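Local coordinates for protein SVS_variant_AS1 (Streptomyces sp. CWA1, PDB 6TJA) that probably cyclises geranylgeranyl diphosphate to the diterpene spiroviolene, as an engineered variant of a reconstructed ancestral terpene cyclase, at residues N104-A107 against G108-Q111; E278-D281 against R282-G286; D132-R135 against R136-F140. All blocks are in the same frame, centred on the assembly; numbering follows the deposited sequence.

Interaction 1 of 3, residues N104-A107 against G108-Q111; sequences NALA and GRVQ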
loop_
_atom_site.group_PDB
_atom_site.type_symbol
_atom_site.label_atom_id
_atom_site.label_comp_id
_atom_site.label_asym_id
_atom_site.label_seq_id
_atom_site.Cartn_x
_atom_site.Cartn_y
_atom_site.Cartn_z
ATOM N N ASN A 104 -11.972 -7.494 3.688
ATOM C CA ASN A 104 -10.515 -7.550 3.920
ATOM C C ASN A 104 -9.934 -8.694 3.073
ATOM O O ASN A 104 -8.823 -8.538 2.557
ATOM C CB ASN A 104 -10.210 -7.649 5.405
ATOM C CG ASN A 104 -10.510 -6.381 6.175
ATOM O OD1 ASN A 104 -10.888 -5.360 5.599
ATOM N ND2 ASN A 104 -10.278 -6.431 7.472
ATOM N N ALA A 105 -10.651 -9.801 2.923
ATOM C CA ALA A 105 -10.169 -10.964 2.157
ATOM C C ALA A 105 -10.244 -10.638 0.663
ATOM O O ALA A 105 -9.249 -10.906 -0.065
ATOM C CB ALA A 105 -10.943 -12.214 2.507
ATOM N N LEU A 106 -11.354 -10.067 0.205
ATOM C CA LEU A 106 -11.455 -9.630 -1.213
ATOM C C LEU A 106 -10.327 -8.641 -1.542
ATOM O O LEU A 106 -9.677 -8.816 -2.564
ATOM C CB LEU A 106 -12.833 -9.021 -1.481
ATOM C CG LEU A 106 -13.023 -8.479 -2.894
ATOM C CD1 LEU A 106 -13.159 -9.614 -3.898
ATOM C CD2 LEU A 106 -14.236 -7.566 -2.983
ATOM N N ALA A 107 -10.117 -7.613 -0.719
ATOM C CA ALA A 107 -9.083 -6.571 -0.942
ATOM C C ALA A 107 -7.729 -7.259 -1.113
ATOM O O ALA A 107 -6.911 -6.834 -1.969
ATOM C CB ALA A 107 -9.036 -5.601 0.200
ATOM N N GLY A 108 -7.506 -8.299 -0.326
ATOM C CA GLY A 108 -6.247 -9.059 -0.368
ATOM C C GLY A 108 -6.139 -9.859 -1.646
ATOM O O GLY A 108 -5.059 -9.829 -2.256
ATOM N N ARG A 109 -7.211 -10.538 -2.048
ATOM C CA ARG A 109 -7.218 -11.388 -3.277
ATOM C C ARG A 109 -7.053 -10.482 -4.509
ATOM O O ARG A 109 -6.225 -10.795 -5.348
ATOM C CB ARG A 109 -8.453 -12.293 -3.362
ATOM C CG ARG A 109 -8.492 -13.424 -2.331
ATOM C CD ARG A 109 -9.556 -14.508 -2.506
ATOM N NE ARG A 109 -10.815 -13.926 -2.923
ATOM C CZ ARG A 109 -11.829 -13.578 -2.111
ATOM N NH1 ARG A 109 -11.762 -13.788 -0.801
ATOM N NH2 ARG A 109 -12.924 -13.027 -2.628
ATOM N N VAL A 110 -7.779 -9.367 -4.597
ATOM C CA VAL A 110 -7.711 -8.453 -5.775
ATOM C C VAL A 110 -6.309 -7.821 -5.849
ATOM O O VAL A 110 -5.692 -7.836 -6.939
ATOM C CB VAL A 110 -8.830 -7.404 -5.710
ATOM C CG1 VAL A 110 -8.693 -6.343 -6.780
ATOM C CG2 VAL A 110 -10.170 -8.085 -5.816
ATOM N N GLN A 111 -5.815 -7.300 -4.727
ATOM C CA GLN A 111 -4.479 -6.676 -4.698
ATOM C C GLN A 111 -3.440 -7.722 -5.178
ATOM O O GLN A 111 -2.657 -7.395 -6.069
ATOM C CB GLN A 111 -4.239 -6.025 -3.336
ATOM C CG GLN A 111 -2.909 -5.303 -3.248
ATOM C CD GLN A 111 -2.774 -4.065 -4.105
ATOM O OE1 GLN A 111 -3.751 -3.335 -4.364
ATOM N NE2 GLN A 111 -1.533 -3.795 -4.513
#
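In L106 the first torsion puts CG anti to the backbone N (chi1 177°), and in V110, one turn on, CG2 sits beside its own backbone N and leans back over the preceding turn. The two side chains therefore run alongside each other in the same direction, with L106 CD1 and V110 CG2 3.9 Å apart. The valine branch also rests on the backbone, V110 CG2 being 3.4 Å from L106 O. That same oxygen accepts the amide of V110, N to O 2.8 Å, in a bond that is almost straight (173°).

R109 takes a different course. The bend at chi3 (-40°) folds its guanidinium back over the previous turn, where one face covers L106 N and A105 O. It crosses L106 at about a right angle, with R109 NH2 3.6 Å from L106 CD1, while R109 NH1 lies 3.8 Å from A105 CB. These are van der Waals contacts, and alanine suits this place because its side chain is a single methyl, beside which the flat group lies close to the helix. The arginine also packs on N122 and on D177 of the second subunit.

The N-H of G108 goes to N104 O, N to O 3.2 Å. Q111 has its CB against A107 O, but its amide turns to helix 143-169, where it bonds H153 and V150 O, and also to E115. N104 pairs through its amide with N104 of the second subunit, and A105 packs on W162 of that subunit.

Leucine and valine suit their places because both face helix 70-91, touching F86. They make an apolar i to i+4 pair on a helix packed inside the all-alpha class I terpene synthase fold, which here also forms part of the subunit interface.

Interaction 2 of 3, residues E278-D281 against R282-G286; sequences ELHD and RVRPG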
loop_
_atom_site.group_PDB
_atom_site.type_symbol
_atom_site.label_atom_id
_atom_site.label_comp_id
_atom_site.label_asym_id
_atom_site.label_seq_id
_atom_site.Cartn_x
_atom_site.Cartn_y
_atom_site.Cartn_z
ATOM N N GLU A 278 -0.927 27.606 -4.401
ATOM C CA GLU A 278 0.210 28.266 -3.828
ATOM C C GLU A 278 1.440 27.365 -3.876
ATOM O O GLU A 278 2.432 27.761 -4.396
ATOM C CB GLU A 278 -0.103 28.814 -2.438
ATOM C CG GLU A 278 1.098 29.280 -1.667
ATOM C CD GLU A 278 0.797 29.720 -0.244
ATOM O OE1 GLU A 278 0.393 28.924 0.598
ATOM O OE2 GLU A 278 0.988 30.886 0.055
ATOM N N LEU A 279 1.348 26.136 -3.399
ATOM C CA LEU A 279 2.531 25.222 -3.450
ATOM C C LEU A 279 2.920 24.943 -4.913
ATOM O O LEU A 279 4.112 24.818 -5.225
ATOM C CB LEU A 279 2.194 23.941 -2.695
ATOM C CG LEU A 279 3.338 22.936 -2.587
ATOM C CD1 LEU A 279 4.630 23.592 -2.115
ATOM C CD2 LEU A 279 2.963 21.820 -1.652
ATOM N N HIS A 280 1.945 24.827 -5.802
ATOM C CA HIS A 280 2.205 24.503 -7.225
ATOM C C HIS A 280 3.101 25.603 -7.811
ATOM O O HIS A 280 4.087 25.274 -8.487
ATOM C CB HIS A 280 0.897 24.319 -8.014
ATOM C CG HIS A 280 1.151 24.214 -9.479
ATOM N ND1 HIS A 280 1.348 25.328 -10.271
ATOM C CD2 HIS A 280 1.359 23.138 -10.267
ATOM C CE1 HIS A 280 1.595 24.932 -11.507
ATOM N NE2 HIS A 280 1.640 23.591 -11.521
ATOM N N ASP A 281 2.788 26.862 -7.518
ATOM C CA ASP A 281 3.486 28.043 -8.093
ATOM C C ASP A 281 4.926 28.093 -7.568
ATOM O O ASP A 281 5.784 28.581 -8.294
ATOM C CB ASP A 281 2.650 29.313 -7.877
ATOM C CG ASP A 281 1.493 29.449 -8.864
ATOM O OD1 ASP A 281 1.298 28.526 -9.682
ATOM O OD2 ASP A 281 0.778 30.469 -8.809
ATOM N N ARG A 282 5.201 27.550 -6.382
ATOM C CA ARG A 282 6.566 27.544 -5.785
ATOM C C ARG A 282 7.384 26.404 -6.407
ATOM O O ARG A 282 8.586 26.568 -6.629
ATOM C CB ARG A 282 6.417 27.480 -4.266
ATOM C CG ARG A 282 7.704 27.222 -3.508
ATOM C CD ARG A 282 7.546 27.471 -2.006
ATOM N NE ARG A 282 7.138 26.336 -1.176
ATOM C CZ ARG A 282 7.796 25.169 -1.053
ATOM N NH1 ARG A 282 8.883 24.896 -1.761
ATOM N NH2 ARG A 282 7.341 24.247 -0.223
ATOM N N VAL A 283 6.748 25.293 -6.741
ATOM C CA VAL A 283 7.434 24.048 -7.196
ATOM C C VAL A 283 7.621 24.078 -8.716
ATOM O O VAL A 283 8.624 23.532 -9.198
ATOM C CB VAL A 283 6.612 22.820 -6.764
ATOM C CG1 VAL A 283 7.051 21.552 -7.445
ATOM C CG2 VAL A 283 6.649 22.654 -5.261
ATOM N N ARG A 284 6.670 24.634 -9.454
ATOM C CA ARG A 284 6.608 24.447 -10.930
ATOM C C ARG A 284 7.846 25.056 -11.601
ATOM O O ARG A 284 8.419 24.429 -12.469
ATOM C CB ARG A 284 5.303 24.976 -11.521
ATOM C CG ARG A 284 5.142 24.675 -13.008
ATOM C CD ARG A 284 5.617 25.839 -13.877
ATOM N NE ARG A 284 4.828 27.036 -13.555
ATOM C CZ ARG A 284 3.626 27.335 -14.071
ATOM N NH1 ARG A 284 3.057 26.546 -14.977
ATOM N NH2 ARG A 284 3.009 28.437 -13.679
ATOM N N PRO A 285 8.293 26.278 -11.255
ATOM C CA PRO A 285 9.395 26.932 -11.975
ATOM C C PRO A 285 10.668 26.084 -12.092
ATOM O O PRO A 285 11.227 26.038 -13.169
ATOM C CB PRO A 285 9.632 28.214 -11.146
ATOM C CG PRO A 285 8.238 28.532 -10.625
ATOM C CD PRO A 285 7.692 27.162 -10.234
ATOM N N GLY A 286 11.026 25.365 -11.025
ATOM C CA GLY A 286 12.247 24.537 -10.954
ATOM C C GLY A 286 12.055 23.126 -11.492
ATOM O O GLY A 286 13.055 22.460 -11.760
#
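The imidazole of H280 has R284 CB over one face, 4.1 Å from the ring centroid in a CH-pi contact, and D281 OD1 at its edge in the ring plane. H280 ND1 donates to that D281 OD1 at 3.3 Å, nearly straight (169°), and meets the oxygen on its anti side. The R284 guanidinium in turn has H280 CE1 over the centre of one face, its plane 74° from the ring; bends at chi2 and chi3 curl the arginine round to reach it. D281 OD1 is well out of that guanidinium plane, so its attraction to R284 is one of charge alone. Replacing H280 by an alanine is likely to leave D281 OD1 without its N-H mate and the R284 side chain without the ring it packs on.

On another side of the helix, L279 CD1 lies 3.4 Å from R282 NH2, over a face of the guanidinium, whose salt bridge goes to D356. Proline, lacking an N-H, sets P285 CD 3.1 Å from D281 O. The apolar L279 and V283 belong on the buried side against helix 211-231, while H280 and V283 touch L295 of helix 289-309, so this end of helix 258-283 packs on both.

Interaction 3 of 3, residues D132-R135 against R136-F140; sequences DIAR and RFRSF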
loop_
_atom_site.group_PDB
_atom_site.type_symbol
_atom_site.label_atom_id
_atom_site.label_comp_id
_atom_site.label_asym_id
_atom_site.label_seq_id
_atom_site.Cartn_x
_atom_site.Cartn_y
_atom_site.Cartn_z
ATOM N N ASP A 132 -5.930 -7.978 -17.025
ATOM C CA ASP A 132 -5.772 -7.528 -18.427
ATOM C C ASP A 132 -5.248 -6.089 -18.412
ATOM O O ASP A 132 -4.247 -5.800 -19.085
ATOM C CB ASP A 132 -7.101 -7.578 -19.185
ATOM C CG ASP A 132 -6.931 -7.214 -20.654
ATOM O OD1 ASP A 132 -6.279 -7.993 -21.398
ATOM O OD2 ASP A 132 -7.373 -6.135 -21.018
ATOM N N ILE A 133 -5.889 -5.227 -17.615
ATOM C CA ILE A 133 -5.413 -3.840 -17.394
ATOM C C ILE A 133 -3.963 -3.928 -16.938
ATOM O O ILE A 133 -3.137 -3.273 -17.558
ATOM C CB ILE A 133 -6.278 -3.069 -16.390
ATOM C CG1 ILE A 133 -7.675 -2.798 -16.946
ATOM C CG2 ILE A 133 -5.566 -1.788 -15.983
ATOM C CD1 ILE A 133 -8.729 -2.544 -15.871
ATOM N N ALA A 134 -3.662 -4.729 -15.917
ATOM C CA ALA A 134 -2.290 -4.844 -15.367
ATOM C C ALA A 134 -1.307 -5.258 -16.466
ATOM O O ALA A 134 -0.192 -4.719 -16.474
ATOM C CB ALA A 134 -2.244 -5.812 -14.219
ATOM N N ARG A 135 -1.695 -6.200 -17.332
ATOM C CA ARG A 135 -0.830 -6.730 -18.418
ATOM C C ARG A 135 -0.504 -5.560 -19.360
ATOM O O ARG A 135 0.690 -5.349 -19.706
ATOM C CB ARG A 135 -1.526 -7.899 -19.125
ATOM C CG ARG A 135 -0.714 -8.477 -20.282
ATOM C CD ARG A 135 -1.511 -9.360 -21.231
ATOM N NE ARG A 135 -2.797 -8.771 -21.614
ATOM C CZ ARG A 135 -2.976 -7.731 -22.442
ATOM N NH1 ARG A 135 -1.947 -7.103 -23.002
ATOM N NH2 ARG A 135 -4.210 -7.318 -22.693
ATOM N N ARG A 136 -1.521 -4.775 -19.703
ATOM C CA ARG A 136 -1.331 -3.542 -20.505
ATOM C C ARG A 136 -0.293 -2.641 -19.822
ATOM O O ARG A 136 0.642 -2.202 -20.505
ATOM C CB ARG A 136 -2.679 -2.850 -20.715
ATOM C CG ARG A 136 -3.607 -3.620 -21.642
ATOM C CD ARG A 136 -5.035 -3.128 -21.629
ATOM N NE ARG A 136 -5.915 -3.999 -22.421
ATOM C CZ ARG A 136 -6.341 -3.753 -23.656
ATOM N NH1 ARG A 136 -5.999 -2.662 -24.319
ATOM N NH2 ARG A 136 -7.125 -4.624 -24.242
ATOM N N PHE A 137 -0.434 -2.366 -18.524
ATOM C CA PHE A 137 0.439 -1.406 -17.798
ATOM C C PHE A 137 1.869 -1.911 -17.866
ATOM O O PHE A 137 2.755 -1.094 -18.023
ATOM C CB PHE A 137 -0.000 -1.222 -16.347
ATOM C CG PHE A 137 -1.226 -0.371 -16.147
ATOM C CD1 PHE A 137 -1.940 0.130 -17.219
ATOM C CD2 PHE A 137 -1.677 -0.098 -14.871
ATOM C CE1 PHE A 137 -3.061 0.922 -17.014
ATOM C CE2 PHE A 137 -2.780 0.710 -14.667
ATOM C CZ PHE A 137 -3.466 1.225 -15.740
ATOM N N ARG A 138 2.074 -3.220 -17.774
ATOM C CA ARG A 138 3.435 -3.818 -17.785
ATOM C C ARG A 138 3.994 -3.825 -19.216
ATOM O O ARG A 138 5.201 -3.844 -19.331
ATOM C CB ARG A 138 3.416 -5.244 -17.222
ATOM C CG ARG A 138 3.122 -5.307 -15.730
ATOM C CD ARG A 138 3.439 -6.650 -15.096
ATOM N NE ARG A 138 3.348 -6.495 -13.656
ATOM C CZ ARG A 138 2.262 -6.730 -12.902
ATOM N NH1 ARG A 138 1.133 -7.176 -13.436
ATOM N NH2 ARG A 138 2.348 -6.548 -11.593
ATOM N N SER A 139 3.150 -3.820 -20.250
ATOM C CA SER A 139 3.591 -3.848 -21.676
ATOM C C SER A 139 4.323 -2.546 -22.024
ATOM O O SER A 139 5.282 -2.645 -22.781
ATOM C CB SER A 139 2.460 -4.128 -22.651
ATOM O OG SER A 139 1.526 -3.051 -22.716
ATOM N N PHE A 140 3.956 -1.390 -21.452
ATOM C CA PHE A 140 4.594 -0.104 -21.857
ATOM C C PHE A 140 4.996 0.803 -20.685
ATOM O O PHE A 140 5.744 1.753 -20.955
ATOM C CB PHE A 140 3.707 0.660 -22.844
ATOM C CG PHE A 140 2.239 0.656 -22.513
ATOM C CD1 PHE A 140 1.327 0.106 -23.396
ATOM C CD2 PHE A 140 1.788 1.206 -21.335
ATOM C CE1 PHE A 140 -0.024 0.091 -23.107
ATOM C CE2 PHE A 140 0.434 1.197 -21.045
ATOM C CZ PHE A 140 -0.467 0.640 -21.932
#
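R136 leaves the helix with CB 3.2 Å from I133 O, and its CG, beside the backbone N, passes D132 O at 3.4 Å. CD lies between the carbonyl and the carboxylate, 3.9 Å from D132 OD2. Because the chain stays extended to NE, this atom arrives at D132 OD2, 2.9 Å away, in a salt bridge with a hydrogen bond at 160°. The oxygen is met from above the carboxylate plane but lies near the guanidinium plane, at its edge. Beyond, CZ and NH2 skirt the same oxygen more distantly.

D132 suits its place as a short anion between two arginines: R135 NH2 grips OD1 while R136 NE holds OD2, so the two nitrogens, 3.7 Å apart, share one carboxylate. W35 NE1 also bonds OD2, fixing the group further.

On the buried side the beta-branch methyl of I133, CG2, sits over the flat F137 ring one turn on, 3.9 Å from its centroid in a CH-pi contact, and F149 meets that ring edge-to-face. D132, R135 and R136 form an i to i+3 and i to i+4 salt-bridge network along helix 126-140, where it meets helices 25-38 and 70-91 of the all-alpha terpene synthase fold.

From the N terminus the order is interaction 1, interaction 3, interaction 2, in series, with none nested in or crossing another. Each joins successive turns of one helix, so none closes a long loop. Helices 100-115 and 126-140, which carry interactions 1 and 3, are consecutive, and both lean on helix 70-91, where V110 and I133 each touch W82. R138 also bonds L114 O, tying the two helices directly, though the contacts' nearest atoms are about 8 Å apart. Interaction 2 comes much later, on helix 258-283, across the chain's centre from interaction 1, their centres about 38 Å apart. Interaction 1 alone borders the second subunit.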